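Local atomic coordinates of N-isopropylammelide isopropylaminohydrolase (Burkholderia multivorans ATCC 17616, PDB entry 6NBO), a protein that belongs to the amidohydrolase family of metal-dependent hydrolases and holds zinc ions in a domain of the TIM-barrel type. Residues T120-T125 with G362-V367; R236-G241 with A270-A275; A264-M269 with A295-I300; D335-A340 with T374-V379; A340-C343 with A349-C352. All blocks are in the same frame, centred on the assembly; numbering follows the deposited sequence. Where two conformers were deposited one is given.

Interaction 1. Residues T120-T125 with G362-V367; sequences TTRIRT and GARADV. With EDO (1,2-ethanediol), chain L.
T121 and D366 form the tight end of this buried contact, where the hydroxyl OG1 of T121 donates to OD2 of D366 over 2.6 Å. The bond reaches the carboxylate from above its plane, 51° out of it. T121 puts this hydroxyl between its own backbone N and carbonyl carbon (chi1 59°), the rotamer that turns it to the aspartate. OD2 is gripped further by two waters: one, 2.6 Å from OD2, also donates to T121 O and accepts from R364 NH1, while the other, 2.7 Å from OD2, accepts from R122 NE. The direct ion pair between R122 NE and D366 OD2 is long, at 3.9 Å. D366 OD1 turns to the backbone N of S391.

Toward the partly exposed side the packing becomes flatter and wetter. In one of its two deposited conformers, R122 stacks its guanidinium on that of R364, with centres 3.8 Å apart and planes at 13°. A third water joins R122 NH2 to R364 O. R364 bends at chi3 and donates from NE to O2 of a 1,2-ethanediol (3.1 Å), probably a crystallisation additive. E153 OE1 pairs with NH1 of both arginines, and R122 NH1 also meets D355 O. Shared acidic partners and bridging waters probably offset the like charges of the stack, which joins strand 120-128 to the loop before strand 367-370.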
# COMPACT_ATOMS: atom_id res chain seq x y z
N THR A 120 4.06 6.93 -7.67
CA THR A 120 3.45 6.58 -6.38
C THR A 120 3.78 7.65 -5.36
O THR A 120 4.96 7.92 -5.09
CB THR A 120 3.95 5.21 -5.91
OG1 THR A 120 3.40 4.20 -6.75
CG2 THR A 120 3.54 4.97 -4.45
N THR A 121 2.75 8.29 -4.79
CA THR A 121 2.95 9.39 -3.85
C THR A 121 2.43 9.07 -2.46
O THR A 121 2.50 9.93 -1.57
CB THR A 121 2.27 10.66 -4.38
OG1 THR A 121 0.87 10.41 -4.55
CG2 THR A 121 2.87 11.06 -5.73
N ARG A 122 1.88 7.88 -2.27
CA ARG A 122 1.36 7.43 -0.99
C ARG A 122 1.74 5.98 -0.80
O ARG A 122 1.50 5.15 -1.68
CB ARG A 122 -0.16 7.61 -0.94
CG ARG A 122 -0.58 9.05 -1.23
CD ARG A 122 -1.93 9.34 -0.74
NE ARG A 122 -2.54 10.51 -1.37
CZ ARG A 122 -3.30 11.37 -0.71
NH1 ARG A 122 -3.48 11.20 0.59
NH2 ARG A 122 -3.86 12.39 -1.33
N ILE A 123 2.35 5.66 0.35
CA ILE A 123 2.87 4.31 0.61
C ILE A 123 2.48 3.89 2.01
O ILE A 123 2.72 4.63 2.97
CB ILE A 123 4.40 4.25 0.47
CG1 ILE A 123 4.86 4.75 -0.91
CG2 ILE A 123 4.89 2.82 0.80
CD1 ILE A 123 6.41 4.69 -1.10
N ARG A 124 1.89 2.70 2.15
CA ARG A 124 1.79 2.02 3.44
C ARG A 124 2.87 0.95 3.50
O ARG A 124 2.87 0.01 2.70
CB ARG A 124 0.41 1.39 3.66
CG ARG A 124 0.35 0.58 4.97
CD ARG A 124 -1.06 0.04 5.28
NE ARG A 124 -1.96 1.12 5.67
CZ ARG A 124 -3.19 0.93 6.15
NH1 ARG A 124 -3.66 -0.31 6.31
NH2 ARG A 124 -3.94 1.98 6.46
N THR A 125 3.78 1.09 4.45
CA THR A 125 4.85 0.11 4.61
C THR A 125 4.78 -0.51 5.99
O THR A 125 4.50 0.17 6.98
CB THR A 125 6.25 0.71 4.40
OG1 THR A 125 7.23 -0.34 4.47
CG2 THR A 125 6.57 1.78 5.46
N GLY A 362 -9.81 20.50 -4.55
CA GLY A 362 -9.68 20.26 -3.13
C GLY A 362 -8.79 19.07 -2.80
O GLY A 362 -8.28 18.99 -1.67
N ALA A 363 -8.58 18.17 -3.75
CA ALA A 363 -7.70 17.04 -3.52
C ALA A 363 -6.25 17.51 -3.50
O ALA A 363 -5.90 18.55 -4.07
CB ALA A 363 -7.87 15.98 -4.61
N ARG A 364 -5.41 16.74 -2.81
CA ARG A 364 -3.97 16.96 -2.91
C ARG A 364 -3.54 16.82 -4.36
O ARG A 364 -3.94 15.89 -5.06
CB ARG A 364 -3.21 15.96 -2.03
CG ARG A 364 -1.69 16.22 -1.98
CD ARG A 364 -0.95 15.17 -1.15
NE ARG A 364 -1.45 15.13 0.22
CZ ARG A 364 -1.30 14.10 1.06
NH1 ARG A 364 -0.64 13.01 0.67
NH2 ARG A 364 -1.82 14.16 2.28
N ALA A 365 -2.71 17.76 -4.82
CA ALA A 365 -2.33 17.84 -6.23
C ALA A 365 -1.23 16.82 -6.54
O ALA A 365 -0.07 17.17 -6.78
CB ALA A 365 -1.91 19.26 -6.57
N ASP A 366 -1.62 15.55 -6.54
CA ASP A 366 -0.79 14.45 -7.03
C ASP A 366 -1.31 14.05 -8.41
O ASP A 366 -2.46 13.60 -8.53
CB ASP A 366 -0.82 13.24 -6.09
CG ASP A 366 -0.25 13.55 -4.70
OD1 ASP A 366 0.27 14.67 -4.47
OD2 ASP A 366 -0.31 12.66 -3.82
N VAL A 367 -0.50 14.22 -9.44
CA VAL A 367 -0.94 14.00 -10.81
C VAL A 367 0.16 13.26 -11.55
O VAL A 367 1.34 13.64 -11.49
CB VAL A 367 -1.28 15.32 -11.54
CG1 VAL A 367 -1.82 15.01 -12.93
CG2 VAL A 367 -2.30 16.14 -10.75
C1 EDO L . -3.52 16.83 3.05
O1 EDO L . -4.53 15.89 3.43
C2 EDO L . -3.63 17.13 1.56
O2 EDO L . -2.48 17.86 1.12
O HOH W 1 1.14 12.59 -1.62
O HOH W 2 -2.48 11.03 -3.95
O HOH W 3 -4.34 13.12 -4.20

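Interaction 2. Residues R236-G241 with A270-A275; sequences RTAALG and AELGVA
L272 reaches across to A238, its methyl CD2 lying 3.9 Å from both CA and CB of the alanine. The small alanine side chain lets the leucine end come right up against the helix backbone, and CD1 stands only slightly farther off, 4.2 Å from A238 CB. Beside this pair the methyl of T237 turns to the same leucine, T237 CG2 lying 4.3 Å from L272 CD1. It also looks onto V274, with 4.4 Å between T237 CG2 and V274 CG2. Packing is close at A238 and looser at T237; A238 lies on the solvent side, T237 and V274 are buried.

The next shell sets these groups in place. T237 spends its hydroxyl on I233 O, one turn back in its own helix, which turns the methyl to the neighbouring helix. L272 has CG anti to its carbonyl carbon (chi1 -69°), and this sends the branched end outward to A238. Both helices finish in Schellman motifs, at G241 and G273. After G273 the chain turns at once, bringing V274 in to meet T237.

Around the contact, F205 of helix 197-211 packs on T237 from the preceding helix, while in strand 246-250 V246 touches T237 and I248 touches V274. Helices 223-239 and 259-272 are thus neighbours at their C-terminal ends, with strand 246-250 and the short helix 253-256 between them in the chain.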
# COMPACT_ATOMS: atom_id res chain seq x y z
N ARG A 236 -13.36 -8.90 17.70
CA ARG A 236 -12.72 -7.88 18.50
C ARG A 236 -12.90 -6.50 17.88
O ARG A 236 -13.15 -5.51 18.59
CB ARG A 236 -11.23 -8.21 18.65
CG ARG A 236 -10.60 -7.69 19.93
CD ARG A 236 -11.10 -8.47 21.14
NE ARG A 236 -10.80 -7.77 22.39
CZ ARG A 236 -11.72 -7.24 23.19
NH1 ARG A 236 -11.36 -6.62 24.30
NH2 ARG A 236 -13.01 -7.33 22.88
N THR A 237 -12.79 -6.41 16.56
CA THR A 237 -13.01 -5.14 15.86
C THR A 237 -14.38 -4.57 16.17
O THR A 237 -14.53 -3.37 16.43
CB THR A 237 -12.86 -5.35 14.35
OG1 THR A 237 -11.56 -5.87 14.05
CG2 THR A 237 -13.07 -4.03 13.61
N ALA A 238 -15.41 -5.41 16.11
CA ALA A 238 -16.76 -4.97 16.41
C ALA A 238 -16.91 -4.61 17.88
O ALA A 238 -17.50 -3.58 18.22
CB ALA A 238 -17.77 -6.05 16.02
N ALA A 239 -16.39 -5.46 18.77
CA ALA A 239 -16.57 -5.23 20.21
C ALA A 239 -15.95 -3.90 20.64
O ALA A 239 -16.52 -3.19 21.48
CB ALA A 239 -15.97 -6.40 20.99
N LEU A 240 -14.81 -3.54 20.08
CA LEU A 240 -14.14 -2.29 20.42
C LEU A 240 -14.60 -1.11 19.57
O LEU A 240 -14.06 -0.01 19.71
CB LEU A 240 -12.63 -2.45 20.30
CG LEU A 240 -12.05 -3.46 21.30
CD1 LEU A 240 -10.56 -3.66 21.06
CD2 LEU A 240 -12.31 -2.99 22.72
N GLY A 241 -15.58 -1.31 18.69
CA GLY A 241 -16.02 -0.23 17.82
C GLY A 241 -14.91 0.32 16.94
O GLY A 241 -14.85 1.53 16.70
N ALA A 270 -17.27 -5.90 5.30
CA ALA A 270 -17.87 -4.70 4.71
C ALA A 270 -18.56 -3.86 5.77
O ALA A 270 -18.37 -2.64 5.84
CB ALA A 270 -18.87 -5.10 3.61
N GLU A 271 -19.35 -4.51 6.63
CA GLU A 271 -20.05 -3.82 7.71
C GLU A 271 -19.08 -3.05 8.60
O GLU A 271 -19.36 -1.92 9.01
CB GLU A 271 -20.86 -4.84 8.52
CG GLU A 271 -21.58 -4.26 9.73
CD GLU A 271 -22.52 -3.13 9.36
OE1 GLU A 271 -23.20 -3.24 8.32
OE2 GLU A 271 -22.56 -2.12 10.10
N LEU A 272 -17.92 -3.63 8.90
CA LEU A 272 -16.97 -3.02 9.82
C LEU A 272 -15.97 -2.10 9.14
O LEU A 272 -15.09 -1.55 9.80
CB LEU A 272 -16.22 -4.11 10.60
CG LEU A 272 -17.11 -4.86 11.58
CD1 LEU A 272 -16.46 -6.13 12.07
CD2 LEU A 272 -17.43 -3.94 12.75
N GLY A 273 -16.10 -1.90 7.83
CA GLY A 273 -15.12 -1.10 7.13
C GLY A 273 -13.74 -1.71 7.10
O GLY A 273 -12.75 -0.98 7.07
N VAL A 274 -13.65 -3.04 7.13
CA VAL A 274 -12.36 -3.73 7.06
C VAL A 274 -12.01 -3.97 5.59
O VAL A 274 -12.75 -4.64 4.87
CB VAL A 274 -12.41 -5.06 7.83
CG1 VAL A 274 -11.13 -5.84 7.59
CG2 VAL A 274 -12.66 -4.80 9.31
N ALA A 275 -10.87 -3.43 5.16
CA ALA A 275 -10.37 -3.63 3.81
C ALA A 275 -9.45 -4.84 3.76
O ALA A 275 -8.96 -5.32 4.79
CB ALA A 275 -9.60 -2.39 3.32

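Interaction 3. Residues A264-M269 with A295-I300; sequences ALLARM and AGVTVI
L266 and V297 meet with their side chains crossed at about a right angle, the leucine coming from helix 259-272 and the valine from the loop that follows helix 289-295. One methyl of the valine, CG2, does all the touching: it sits 3.9 Å from L266 CD2 and 3.2 Å from L266 O, a snug fit of a methyl against a helix carbonyl. V297 holds CG1 anti to its backbone N (chi1 175°), an orientation that leaves CG2 beside that N and aimed at the helix. The same methyl also reaches the next turn, 4.0 Å from M269 CB, and so wedges between two residues that stand three apart on the helix face.

A295 packs on the other part of the leucine. Its CB lies 3.6 Å from L266 CB, and 4.2 Å from L266 CD1, so the leucine is flanked by the alanine near its base and by the valine toward its CD2 branch. C292, one turn earlier in helix 289-295, touches both L266 and V297 and extends the apolar patch. On the A295-V297 side the side chains are short, and the backbones come close: the CA atoms of M269 and V297 are 6.4 Å apart.

G296 ends helix 289-295 with a Schellman motif, and from there the chain passes through V297 and T298 into strand 299-301, which runs parallel to strand 275-278. M269 meanwhile packs against L234 of helix 223-239. The packing of an outer helix on the end of the next one and on the loop leading to an inner parallel strand fits the TIM barrel of the amidohydrolase family.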
# COMPACT_ATOMS: atom_id res chain seq x y z
N ALA A 264 -20.07 -14.73 3.93
CA ALA A 264 -20.47 -14.33 5.27
C ALA A 264 -19.36 -13.55 5.96
O ALA A 264 -19.62 -12.56 6.66
CB ALA A 264 -20.89 -15.55 6.10
N LEU A 265 -18.11 -13.98 5.78
CA LEU A 265 -17.00 -13.22 6.35
C LEU A 265 -16.85 -11.88 5.65
O LEU A 265 -16.65 -10.85 6.30
CB LEU A 265 -15.70 -14.03 6.26
CG LEU A 265 -15.56 -15.21 7.20
CD1 LEU A 265 -14.40 -16.06 6.75
CD2 LEU A 265 -15.33 -14.72 8.62
N LEU A 266 -16.96 -11.88 4.32
CA LEU A 266 -16.83 -10.62 3.59
C LEU A 266 -17.93 -9.65 3.98
O LEU A 266 -17.70 -8.44 4.06
CB LEU A 266 -16.87 -10.89 2.09
CG LEU A 266 -15.67 -11.60 1.47
CD1 LEU A 266 -16.00 -11.90 0.01
CD2 LEU A 266 -14.41 -10.73 1.59
N ALA A 267 -19.15 -10.16 4.22
CA ALA A 267 -20.24 -9.29 4.64
C ALA A 267 -19.89 -8.60 5.95
O ALA A 267 -20.12 -7.39 6.11
CB ALA A 267 -21.54 -10.08 4.78
N ARG A 268 -19.29 -9.33 6.89
CA ARG A 268 -18.89 -8.75 8.16
C ARG A 268 -17.80 -7.71 7.97
O ARG A 268 -17.83 -6.64 8.60
CB ARG A 268 -18.43 -9.84 9.13
CG ARG A 268 -19.58 -10.75 9.56
CD ARG A 268 -19.05 -11.99 10.25
NE ARG A 268 -18.37 -11.67 11.50
CZ ARG A 268 -17.68 -12.56 12.20
NH1 ARG A 268 -17.58 -13.80 11.76
NH2 ARG A 268 -17.08 -12.19 13.33
N MET A 269 -16.81 -8.02 7.13
CA MET A 269 -15.76 -7.05 6.84
C MET A 269 -16.34 -5.77 6.24
O MET A 269 -15.94 -4.67 6.62
CB MET A 269 -14.72 -7.68 5.91
CG MET A 269 -14.08 -8.93 6.52
SD MET A 269 -13.12 -9.87 5.33
CE MET A 269 -11.91 -8.64 4.94
N ALA A 295 -19.28 -7.89 -2.36
CA ALA A 295 -19.69 -7.87 -0.96
C ALA A 295 -19.53 -6.50 -0.33
O ALA A 295 -19.95 -6.32 0.82
CB ALA A 295 -18.89 -8.90 -0.15
N GLY A 296 -18.95 -5.54 -1.03
CA GLY A 296 -18.74 -4.23 -0.44
C GLY A 296 -17.44 -4.09 0.33
O GLY A 296 -17.33 -3.18 1.15
N VAL A 297 -16.47 -4.96 0.09
CA VAL A 297 -15.18 -4.92 0.78
C VAL A 297 -14.18 -4.19 -0.10
O VAL A 297 -13.99 -4.55 -1.27
CB VAL A 297 -14.69 -6.34 1.11
CG1 VAL A 297 -13.28 -6.28 1.73
CG2 VAL A 297 -15.64 -7.03 2.07
N THR A 298 -13.55 -3.16 0.44
CA THR A 298 -12.52 -2.43 -0.29
C THR A 298 -11.27 -3.28 -0.46
O THR A 298 -10.80 -3.92 0.49
CB THR A 298 -12.17 -1.15 0.44
OG1 THR A 298 -13.34 -0.34 0.54
CG2 THR A 298 -11.07 -0.38 -0.31
N VAL A 299 -10.70 -3.28 -1.67
CA VAL A 299 -9.50 -4.04 -1.98
C VAL A 299 -8.34 -3.08 -2.19
O VAL A 299 -8.42 -2.15 -3.00
CB VAL A 299 -9.69 -4.94 -3.22
CG1 VAL A 299 -8.40 -5.71 -3.51
CG2 VAL A 299 -10.83 -5.93 -2.98
N ILE A 300 -7.25 -3.33 -1.45
CA ILE A 300 -6.00 -2.56 -1.51
C ILE A 300 -4.96 -3.41 -2.23
O ILE A 300 -4.73 -4.56 -1.85
CB ILE A 300 -5.51 -2.21 -0.09
CG1 ILE A 300 -6.58 -1.45 0.70
CG2 ILE A 300 -4.20 -1.41 -0.17
CD1 ILE A 300 -6.31 -1.42 2.20

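Interaction 4. Residues D335-A340 with T374-V379; sequences DALEVA and TLAEAV
L337 and A376 make the main apolar contact between two helices whose short axes pass 8.7 Å apart at a crossing angle of 60°. The methyl CD2 of L337 lies 3.7 Å from A376 CB, and the CA atoms of the two residues are only 5.5 Å apart, a closeness that the alanine permits. V379, one turn on, closes over the same residue: its CG2 is 3.9 Å from L337 O, and its CG1 faces L337 CG more loosely. E338 adds the aliphatic part of its side chain, E338 CG lying 4.1 Å from L375 CB. Extended beyond CG, it runs across L375 at about a right angle, and its carboxylate carbon CD lies 4.0 Å from L375 CD1.

The polar contribution passes through water. One water donates to E338 OE2 (2.6 Å) and accepts from A376 N (3.0 Å), so the carboxylate serves, at one remove, an amide in the first turn of helix 375-381. Within that helix T374 is the N-cap, its OG1 accepting from E377 N; a negative carboxylate near this helix start is probably favourable. E377 itself bonds back to M373 N.

L341 of helix 334-342 touches both L375 and V379, and I56 and L58 of strand 56-66 also meet L375. The arrangement is an oblique helix-helix packing with an N-capped second helix, joining helix 334-342 to helix 375-381, which follows strand 367-370.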
# COMPACT_ATOMS: atom_id res chain seq x y z
N ASP A 335 -13.25 -3.00 -18.33
CA ASP A 335 -13.75 -2.50 -17.04
C ASP A 335 -13.20 -3.32 -15.88
O ASP A 335 -13.06 -2.80 -14.77
CB ASP A 335 -15.28 -2.44 -17.04
CG ASP A 335 -15.96 -3.75 -17.40
OD1 ASP A 335 -15.40 -4.85 -17.16
OD2 ASP A 335 -17.10 -3.68 -17.92
N ALA A 336 -12.84 -4.59 -16.12
CA ALA A 336 -12.17 -5.36 -15.08
C ALA A 336 -10.75 -4.85 -14.84
O ALA A 336 -10.30 -4.78 -13.69
CB ALA A 336 -12.15 -6.85 -15.45
N LEU A 337 -10.03 -4.51 -15.91
CA LEU A 337 -8.72 -3.88 -15.73
C LEU A 337 -8.84 -2.58 -14.93
O LEU A 337 -7.95 -2.24 -14.15
CB LEU A 337 -8.07 -3.62 -17.09
CG LEU A 337 -7.13 -4.74 -17.57
CD1 LEU A 337 -7.82 -6.09 -17.52
CD2 LEU A 337 -6.69 -4.45 -18.99
N GLU A 338 -9.92 -1.84 -15.13
CA GLU A 338 -10.10 -0.62 -14.35
C GLU A 338 -10.40 -0.94 -12.89
O GLU A 338 -10.04 -0.15 -12.01
CB GLU A 338 -11.21 0.24 -14.97
CG GLU A 338 -10.81 0.77 -16.35
CD GLU A 338 -11.88 1.64 -16.98
OE1 GLU A 338 -12.68 2.23 -16.24
OE2 GLU A 338 -11.90 1.73 -18.23
N VAL A 339 -11.04 -2.08 -12.62
CA VAL A 339 -11.19 -2.52 -11.24
C VAL A 339 -9.83 -2.80 -10.62
O VAL A 339 -9.57 -2.45 -9.47
CB VAL A 339 -12.11 -3.75 -11.15
CG1 VAL A 339 -12.04 -4.35 -9.75
CG2 VAL A 339 -13.53 -3.38 -11.52
N ALA A 340 -8.94 -3.43 -11.39
CA ALA A 340 -7.59 -3.67 -10.87
C ALA A 340 -6.86 -2.35 -10.64
O ALA A 340 -6.18 -2.18 -9.62
CB ALA A 340 -6.81 -4.57 -11.82
N THR A 374 -6.23 4.43 -23.29
CA THR A 374 -7.26 4.07 -22.33
C THR A 374 -6.60 3.73 -21.00
O THR A 374 -5.40 3.46 -20.94
CB THR A 374 -8.11 2.87 -22.80
OG1 THR A 374 -7.26 1.72 -22.92
CG2 THR A 374 -8.78 3.16 -24.15
N LEU A 375 -7.41 3.74 -19.93
CA LEU A 375 -6.91 3.27 -18.64
C LEU A 375 -6.48 1.81 -18.71
O LEU A 375 -5.49 1.42 -18.08
CB LEU A 375 -7.97 3.44 -17.55
CG LEU A 375 -8.47 4.85 -17.21
CD1 LEU A 375 -9.63 4.80 -16.23
CD2 LEU A 375 -7.34 5.68 -16.62
N ALA A 376 -7.24 0.97 -19.43
CA ALA A 376 -6.87 -0.43 -19.55
C ALA A 376 -5.50 -0.58 -20.23
O ALA A 376 -4.67 -1.38 -19.79
CB ALA A 376 -7.94 -1.19 -20.33
N GLU A 377 -5.25 0.22 -21.28
CA GLU A 377 -3.93 0.21 -21.90
C GLU A 377 -2.84 0.60 -20.90
O GLU A 377 -1.77 -0.02 -20.87
CB GLU A 377 -3.88 1.15 -23.11
CG GLU A 377 -2.52 1.14 -23.80
CD GLU A 377 -2.34 2.26 -24.82
OE1 GLU A 377 -3.34 2.83 -25.31
OE2 GLU A 377 -1.18 2.58 -25.14
N ALA A 378 -3.09 1.63 -20.09
CA ALA A 378 -2.10 2.04 -19.11
C ALA A 378 -1.76 0.91 -18.15
O ALA A 378 -0.60 0.76 -17.74
CB ALA A 378 -2.59 3.26 -18.33
N VAL A 379 -2.76 0.12 -17.76
CA VAL A 379 -2.49 -1.01 -16.87
C VAL A 379 -1.55 -2.02 -17.53
O VAL A 379 -0.54 -2.43 -16.94
CB VAL A 379 -3.81 -1.68 -16.42
CG1 VAL A 379 -3.51 -3.01 -15.70
CG2 VAL A 379 -4.57 -0.75 -15.48
O HOH W 4 -10.08 1.58 -20.12

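Interaction 5. Residues A340-C343 with A349-C352; sequences ALEC and ARGC
E342 and R350 form a salt bridge between consecutive helices, 334-342 and 346-352, of the amidohydrolase TIM-barrel chain, two helices joined by a short connection. Along the first of them, A340 sits with its methyl against A326 of helix 318-328 and F331, and its carbonyl O accepts from C343 N over 3.0 Å. L341 points elsewhere, onto L319 of helix 318-328; its carbonyl O receives the hydroxyl of T345 in the connection that follows.

E342 carries the contact. With CG anti to the backbone N (chi1 -174°) and the chain extended beyond it, the carboxylate is held well off the helix, where its two oxygens take different arginines. OE1 pairs with R293 NH1 of helix 289-295, and OE2 takes R350, so the glutamate is a shared anion between two cations. Such a setting should favour its charged form. C343 comes next, bonding through its backbone with G301 and resting its side chain on V299 of strand 299-301, which ties this part of the chain to that inner strand.

R350 comes from an exposed position on the second helix, bent at chi3, and was modelled in two conformers; the bridge is described for one of them. Carboxylate and guanidinium planes stand 73° apart. The bond from R350 NH1 to E342 OE2 measures 3.1 Å with an angle of 151° at the hydrogen, and NH1 meets the anti side of OE2.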
# COMPACT_ATOMS: atom_id res chain seq x y z
N ALA A 340 -8.94 -3.43 -11.39
CA ALA A 340 -7.59 -3.67 -10.87
C ALA A 340 -6.86 -2.35 -10.64
O ALA A 340 -6.18 -2.18 -9.62
CB ALA A 340 -6.81 -4.57 -11.82
N LEU A 341 -7.02 -1.39 -11.56
CA LEU A 341 -6.39 -0.08 -11.36
C LEU A 341 -6.94 0.62 -10.12
O LEU A 341 -6.20 1.33 -9.42
CB LEU A 341 -6.60 0.78 -12.61
CG LEU A 341 -6.01 2.20 -12.59
CD1 LEU A 341 -4.49 2.14 -12.45
CD2 LEU A 341 -6.41 2.96 -13.86
N GLU A 342 -8.23 0.44 -9.84
CA GLU A 342 -8.80 1.00 -8.61
C GLU A 342 -8.07 0.50 -7.36
O GLU A 342 -7.96 1.23 -6.37
CB GLU A 342 -10.30 0.65 -8.54
CG GLU A 342 -11.01 1.31 -7.38
CD GLU A 342 -12.51 0.99 -7.33
OE1 GLU A 342 -12.94 -0.04 -7.88
OE2 GLU A 342 -13.24 1.79 -6.71
N CYS A 343 -7.55 -0.74 -7.38
CA CYS A 343 -6.82 -1.28 -6.24
C CYS A 343 -5.52 -0.54 -5.93
O CYS A 343 -4.99 -0.69 -4.82
CB CYS A 343 -6.48 -2.76 -6.48
SG CYS A 343 -7.94 -3.82 -6.59
N ALA A 349 -6.51 4.11 -1.66
CA ALA A 349 -6.54 5.28 -0.81
C ALA A 349 -7.69 5.19 0.20
O ALA A 349 -7.51 5.47 1.39
CB ALA A 349 -6.66 6.56 -1.66
N ARG A 350 -8.88 4.80 -0.27
CA ARG A 350 -10.01 4.60 0.63
C ARG A 350 -9.68 3.55 1.69
O ARG A 350 -9.88 3.76 2.89
CB ARG A 350 -11.24 4.18 -0.19
CG ARG A 350 -12.59 4.42 0.45
CD ARG A 350 -13.72 3.85 -0.43
NE ARG A 350 -13.48 4.06 -1.86
CZ ARG A 350 -13.30 3.08 -2.75
NH1 ARG A 350 -13.08 3.37 -4.03
NH2 ARG A 350 -13.37 1.80 -2.37
N GLY A 351 -9.17 2.40 1.25
CA GLY A 351 -8.88 1.33 2.18
C GLY A 351 -7.85 1.72 3.23
O GLY A 351 -7.98 1.34 4.39
N CYS A 352 -6.82 2.47 2.84
CA CYS A 352 -5.77 2.85 3.77
C CYS A 352 -6.08 4.11 4.56
O CYS A 352 -5.33 4.44 5.49
CB CYS A 352 -4.44 3.07 3.03
SG CYS A 352 -3.75 1.56 2.32

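How the interactions relate
Interactions 2 and 3 share helix 259-272 and their centres lie 11 Å apart; V274 N and M269 O, 2.9 Å from each other, probably form a hydrogen bond where they join. Interactions 4 and 5 both use helix 334-342 and have A340 in common, V379 CG2 lying 3.8 Å from L341 CB. Interaction 5 is a hub: V299 CG1 of interaction 3 is 3.6 Å from C343 SG, and R124 NH2 of interaction 1 is 3.0 Å from C352 O. Interactions 1 and 4 are separate, about 11 Å between nearest atoms. The zinc ligands H218 and H250 belong to strands 215-219 and 246-250, and D304 follows strand 299-301, the strand entered from interaction 3.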